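Local atomic coordinates of DnaJ homolog subfamily C member 27-A (Xenopus laevis, PDB entry 6JMG), a protein that binds and probably hydrolyses GTP as a Rab-family small GTPase fused to a DnaJ domain, possibly regulating the MEK/ERK pathway. Residues E84-T89 and D108-E113; D207-I212 and C249-S254. All coordinates share one frame; numbering follows the deposited sequence.

In the fold
The two contacts come in series along the chain: interaction 1 closes at E113, well before interaction 2 opens at D207. Their centres are 32 Å apart, and their nearest atoms stay about 21 Å from each other. Interaction 1 belongs to the Ras-like GTPase part, where the loop 84-89 meets helix 107-117 beside the six-stranded mixed sheet, the side chain of W110 being about 7 Å from the bound GTP at the nearest atoms. Interaction 2 involves no strand; it joins helix 203-213 to the loop between helices 230-244 and 254-278 of the DnaJ domain. The spacing shows two separate contacts, one in the GTPase part and one where helix 203-213 packs on the DnaJ helices, with no direct touch between them.

Interaction 1 (E84-T89 and D108-E113); sequences EFYKDT and DGWLAE
The ring of Y86 has the carboxylate oxygen OE1 of E113 in its plane at the edge, while the indole of W110 is approached obliquely by the same tyrosine's hydroxyl. Y86 OH donates to E113 OE1 at 2.7 Å. The ring and carboxylate planes lie 82° apart, and the hydroxyl reaches the oxygen from above the carboxylate plane, 42° out of it. E113 has CG anti to the backbone N (chi1 166°) and runs extended beyond it, which carries the glutamate across the hydroxyl end of Y86 at about a right angle; its CG comes to 3.3 Å from Y86 OH and 3.9 Å from Y86 CE2. From the indole, W110 CZ3 stands 3.8 Å from Y86 OH. The tryptophan's own N-H is used elsewhere, NE1 bonding to OD1 of N24, a residue assigned by similarity to GTP binding. On the loop itself, T89 OG1 donates to Y86 O at 2.6 Å. E113 OE1 also forms a salt bridge with NH2 of R82; this second partner would be expected to favour the carboxylate anion. In this Ras-like G-domain fold the loop follows helix 79-82, a position consistent with switch II of Ras relatives. The side chain of Y86 touches I20 and M22 of strand 15-22 and also M114 and E117 of helix 107-117, which places the contact where loop, strand and helix meet.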
loop_
_atom_site.group_PDB
_atom_site.type_symbol
_atom_site.label_atom_id
_atom_site.label_comp_id
_atom_site.label_asym_id
_atom_site.label_seq_id
_atom_site.Cartn_x
_atom_site.Cartn_y
_atom_site.Cartn_z
ATOM N N GLU A 84 2.423 -4.683 -16.679
ATOM C CA GLU A 84 1.008 -4.810 -16.996
ATOM C C GLU A 84 0.167 -5.307 -15.826
ATOM O O GLU A 84 -1.063 -5.160 -15.865
ATOM C CB GLU A 84 0.801 -5.761 -18.180
ATOM C CG GLU A 84 0.620 -5.062 -19.528
ATOM C CD GLU A 84 -0.716 -4.332 -19.670
ATOM O OE1 GLU A 84 -0.668 -3.146 -20.028
ATOM O OE2 GLU A 84 -1.805 -4.922 -19.463
ATOM N N PHE A 85 0.765 -5.900 -14.787
ATOM C CA PHE A 85 -0.070 -6.641 -13.855
ATOM C C PHE A 85 -0.227 -5.981 -12.493
ATOM O O PHE A 85 -0.820 -6.588 -11.596
ATOM C CB PHE A 85 0.450 -8.069 -13.721
ATOM C CG PHE A 85 0.524 -8.788 -15.026
ATOM C CD1 PHE A 85 -0.623 -9.329 -15.601
ATOM C CD2 PHE A 85 1.728 -8.892 -15.703
ATOM C CE1 PHE A 85 -0.550 -9.990 -16.805
ATOM C CE2 PHE A 85 1.804 -9.545 -16.909
ATOM C CZ PHE A 85 0.677 -10.080 -17.473
ATOM N N TYR A 86 0.182 -4.724 -12.339
ATOM C CA TYR A 86 -0.010 -4.074 -11.048
ATOM C C TYR A 86 -1.435 -3.539 -10.880
ATOM O O TYR A 86 -1.923 -3.430 -9.747
ATOM C CB TYR A 86 0.992 -2.933 -10.861
ATOM C CG TYR A 86 2.442 -3.323 -10.645
ATOM C CD1 TYR A 86 2.846 -4.031 -9.512
ATOM C CD2 TYR A 86 3.422 -2.928 -11.546
ATOM C CE1 TYR A 86 4.189 -4.361 -9.302
ATOM C CE2 TYR A 86 4.764 -3.253 -11.346
ATOM C CZ TYR A 86 5.140 -3.965 -10.227
ATOM O OH TYR A 86 6.470 -4.280 -10.042
ATOM N N LYS A 87 -2.115 -3.190 -11.969
ATOM C CA LYS A 87 -3.412 -2.540 -11.835
ATOM C C LYS A 87 -4.471 -3.482 -11.257
ATOM O O LYS A 87 -4.445 -4.697 -11.460
ATOM C CB LYS A 87 -3.891 -1.986 -13.178
ATOM C CG LYS A 87 -3.427 -2.752 -14.407
ATOM C CD LYS A 87 -3.896 -2.066 -15.704
ATOM C CE LYS A 87 -3.661 -2.945 -16.931
ATOM N NZ LYS A 87 -2.382 -2.581 -17.604
ATOM N N ASP A 88 -5.433 -2.888 -10.557
ATOM C CA ASP A 88 -6.585 -3.593 -9.995
ATOM C C ASP A 88 -6.144 -4.728 -9.075
ATOM O O ASP A 88 -6.643 -5.846 -9.134
ATOM C CB ASP A 88 -7.503 -4.098 -11.116
ATOM C CG ASP A 88 -8.686 -4.888 -10.595
ATOM O OD1 ASP A 88 -9.435 -4.360 -9.738
ATOM O OD2 ASP A 88 -8.845 -6.053 -11.027
ATOM N N THR A 89 -5.214 -4.419 -8.187
ATOM C CA THR A 89 -4.706 -5.398 -7.238
ATOM C C THR A 89 -5.327 -5.209 -5.864
ATOM O O THR A 89 -5.409 -4.085 -5.361
ATOM C CB THR A 89 -3.194 -5.280 -7.146
ATOM O OG1 THR A 89 -2.644 -5.563 -8.433
ATOM C CG2 THR A 89 -2.644 -6.246 -6.109
ATOM N N ASP A 108 11.922 -0.627 -0.976
ATOM C CA ASP A 108 11.456 0.714 -1.321
ATOM C C ASP A 108 11.347 0.870 -2.831
ATOM O O ASP A 108 10.379 1.460 -3.334
ATOM C CB ASP A 108 12.375 1.778 -0.716
ATOM C CG ASP A 108 12.116 2.015 0.784
ATOM O OD1 ASP A 108 10.956 2.300 1.154
ATOM O OD2 ASP A 108 13.075 1.932 1.590
ATOM N N GLY A 109 12.311 0.306 -3.571
ATOM C CA GLY A 109 12.247 0.343 -5.027
ATOM C C GLY A 109 11.055 -0.423 -5.586
ATOM O O GLY A 109 10.443 -0.002 -6.573
ATOM N N TRP A 110 10.704 -1.556 -4.961
ATOM C CA TRP A 110 9.523 -2.297 -5.402
ATOM C C TRP A 110 8.266 -1.465 -5.224
ATOM O O TRP A 110 7.413 -1.421 -6.118
ATOM C CB TRP A 110 9.406 -3.637 -4.655
ATOM C CG TRP A 110 10.297 -4.686 -5.255
ATOM C CD1 TRP A 110 11.548 -5.047 -4.825
ATOM C CD2 TRP A 110 10.040 -5.467 -6.429
ATOM N NE1 TRP A 110 12.074 -6.021 -5.649
ATOM C CE2 TRP A 110 11.170 -6.292 -6.641
ATOM C CE3 TRP A 110 8.964 -5.554 -7.318
ATOM C CZ2 TRP A 110 11.249 -7.190 -7.703
ATOM C CZ3 TRP A 110 9.038 -6.456 -8.365
ATOM C CH2 TRP A 110 10.168 -7.266 -8.546
ATOM N N LEU A 111 8.126 -0.794 -4.081
ATOM C CA LEU A 111 6.970 0.074 -3.887
ATOM C C LEU A 111 6.948 1.184 -4.931
ATOM O O LEU A 111 5.894 1.500 -5.495
ATOM C CB LEU A 111 6.989 0.665 -2.480
ATOM C CG LEU A 111 6.724 -0.321 -1.347
ATOM C CD1 LEU A 111 6.567 0.393 -0.030
ATOM C CD2 LEU A 111 5.484 -1.123 -1.651
ATOM N N ALA A 112 8.116 1.761 -5.223
ATOM C CA ALA A 112 8.186 2.814 -6.227
ATOM C C ALA A 112 7.752 2.300 -7.591
ATOM O O ALA A 112 7.022 2.979 -8.324
ATOM C CB ALA A 112 9.607 3.372 -6.298
ATOM N N GLU A 113 8.191 1.097 -7.948
ATOM C CA GLU A 113 7.868 0.564 -9.262
ATOM C C GLU A 113 6.378 0.297 -9.389
ATOM O O GLU A 113 5.760 0.649 -10.398
ATOM C CB GLU A 113 8.677 -0.700 -9.509
ATOM C CG GLU A 113 8.191 -1.491 -10.664
ATOM C CD GLU A 113 9.124 -2.601 -10.989
ATOM O OE1 GLU A 113 8.637 -3.652 -11.452
ATOM O OE2 GLU A 113 10.341 -2.420 -10.761
#

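Interaction 2 (D207-I212 and C249-S254); sequences DSIRRI and CMAPGS
A251 O accepts two bonds from S254, one from the side chain and one from the backbone: S254 OG lies 2.9 Å from A251 O, and S254 N is 3.3 Å from A251 O. The hydroxyl sits in the carbonyl plane at a C=O...donor angle of 156°. The backbone bond closes a type II beta turn, A251 to S254, with P252 and G253 at its two central positions; the positive phi of G253 (84°) fits the second of these. G253 is also the N-cap of helix 254-278, so the turn starts that helix in the DnaJ domain. Onto this turn I209 of helix 203-213 directs its side chain, and no hydrogen bond crosses the contact. With CG1 anti to the carbonyl carbon (chi1 -60°) and CD1 continuing in an extended chain, the isoleucine touches S254 CB at 3.7 Å and A251 CB at 3.8 Å through CD1. The sulfur of C249 lies a little farther off, I209 CD1 to C249 SG being 4.3 Å. L244 of helix 230-244 and A257 of helix 254-278 also touch I209, placing its side chain among three helices. Its other branch reaches the turn's backbone, with I209 CG2 3.9 Å from G253 O.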
loop_
_atom_site.group_PDB
_atom_site.type_symbol
_atom_site.label_atom_id
_atom_site.label_comp_id
_atom_site.label_asym_id
_atom_site.label_seq_id
_atom_site.Cartn_x
_atom_site.Cartn_y
_atom_site.Cartn_z
ATOM N N ASP A 207 -3.101 19.744 14.720
ATOM C CA ASP A 207 -2.637 21.110 14.513
ATOM C C ASP A 207 -3.274 21.708 13.274
ATOM O O ASP A 207 -3.665 22.881 13.278
ATOM C CB ASP A 207 -1.111 21.158 14.412
ATOM C CG ASP A 207 -0.424 20.913 15.749
ATOM O OD1 ASP A 207 -1.107 20.983 16.801
ATOM O OD2 ASP A 207 0.798 20.639 15.736
ATOM N N SER A 208 -3.418 20.907 12.208
ATOM C CA SER A 208 -3.914 21.479 10.965
ATOM C C SER A 208 -5.378 21.850 11.090
ATOM O O SER A 208 -5.790 22.932 10.651
ATOM C CB SER A 208 -3.735 20.482 9.810
ATOM O OG SER A 208 -2.505 20.666 9.108
ATOM N N ILE A 209 -6.151 21.021 11.795
ATOM C CA ILE A 209 -7.554 21.336 12.026
ATOM C C ILE A 209 -7.698 22.618 12.835
ATOM O O ILE A 209 -8.557 23.459 12.547
ATOM C CB ILE A 209 -8.262 20.152 12.696
ATOM C CG1 ILE A 209 -8.159 18.924 11.781
ATOM C CG2 ILE A 209 -9.718 20.524 12.972
ATOM C CD1 ILE A 209 -8.797 17.667 12.352
ATOM N N ARG A 210 -6.878 22.792 13.865
ATOM C CA ARG A 210 -7.054 23.986 14.676
ATOM C C ARG A 210 -6.575 25.210 13.919
ATOM O O ARG A 210 -7.227 26.259 13.958
ATOM C CB ARG A 210 -6.318 23.864 16.011
ATOM C CG ARG A 210 -6.411 25.137 16.845
ATOM C CD ARG A 210 -5.476 25.115 18.033
ATOM N NE ARG A 210 -4.278 24.322 17.768
ATOM C CZ ARG A 210 -3.208 24.297 18.561
ATOM N NH1 ARG A 210 -3.183 25.029 19.672
ATOM N NH2 ARG A 210 -2.162 23.540 18.241
ATOM N N ARG A 211 -5.486 25.064 13.157
ATOM C CA ARG A 211 -4.994 26.191 12.372
ATOM C C ARG A 211 -6.008 26.600 11.313
ATOM O O ARG A 211 -6.172 27.794 11.050
ATOM C CB ARG A 211 -3.645 25.842 11.737
ATOM C CG ARG A 211 -3.088 26.914 10.805
ATOM C CD ARG A 211 -1.850 26.414 10.049
ATOM N NE ARG A 211 -2.141 25.322 9.120
ATOM C CZ ARG A 211 -2.671 25.475 7.904
ATOM N NH1 ARG A 211 -2.976 26.687 7.440
ATOM N NH2 ARG A 211 -2.898 24.406 7.148
ATOM N N ILE A 212 -6.757 25.633 10.772
ATOM C CA ILE A 212 -7.794 25.919 9.777
ATOM C C ILE A 212 -9.056 26.540 10.412
ATOM O O ILE A 212 -9.776 27.260 9.720
ATOM C CB ILE A 212 -8.084 24.654 8.940
ATOM C CG1 ILE A 212 -6.874 24.348 8.049
ATOM C CG2 ILE A 212 -9.278 24.814 8.015
ATOM C CD1 ILE A 212 -6.750 22.861 7.617
ATOM N N CYS A 249 -9.343 10.478 8.687
ATOM C CA CYS A 249 -8.993 11.199 9.904
ATOM C C CYS A 249 -10.160 11.168 10.878
ATOM O O CYS A 249 -11.260 11.631 10.561
ATOM C CB CYS A 249 -8.636 12.645 9.573
ATOM S SG CYS A 249 -8.172 13.614 11.000
ATOM N N MET A 250 -9.915 10.612 12.055
ATOM C CA MET A 250 -10.963 10.417 13.042
ATOM C C MET A 250 -11.039 11.558 14.048
ATOM O O MET A 250 -11.849 11.498 14.977
ATOM C CB MET A 250 -10.748 9.081 13.749
ATOM C CG MET A 250 -10.892 7.853 12.852
ATOM S SD MET A 250 -12.270 7.905 11.684
ATOM C CE MET A 250 -13.654 7.927 12.816
ATOM N N ALA A 251 -10.222 12.594 13.877
ATOM C CA ALA A 251 -10.193 13.699 14.820
ATOM C C ALA A 251 -11.476 14.522 14.732
ATOM O O ALA A 251 -12.044 14.688 13.648
ATOM C CB ALA A 251 -8.984 14.593 14.567
ATOM N N PRO A 252 -11.967 15.036 15.852
ATOM C CA PRO A 252 -13.197 15.833 15.815
ATOM C C PRO A 252 -12.995 17.126 15.043
ATOM O O PRO A 252 -11.963 17.793 15.163
ATOM C CB PRO A 252 -13.492 16.095 17.295
ATOM C CG PRO A 252 -12.197 15.878 17.993
ATOM C CD PRO A 252 -11.477 14.830 17.223
ATOM N N GLY A 253 -13.986 17.460 14.220
ATOM C CA GLY A 253 -13.913 18.644 13.394
ATOM C C GLY A 253 -13.182 18.488 12.077
ATOM O O GLY A 253 -13.100 19.464 11.318
ATOM N N SER A 254 -12.653 17.299 11.770
ATOM C CA SER A 254 -11.957 17.109 10.500
ATOM C C SER A 254 -12.887 17.278 9.297
ATOM O O SER A 254 -12.456 17.754 8.243
ATOM C CB SER A 254 -11.305 15.725 10.473
ATOM O OG SER A 254 -12.264 14.730 10.804
#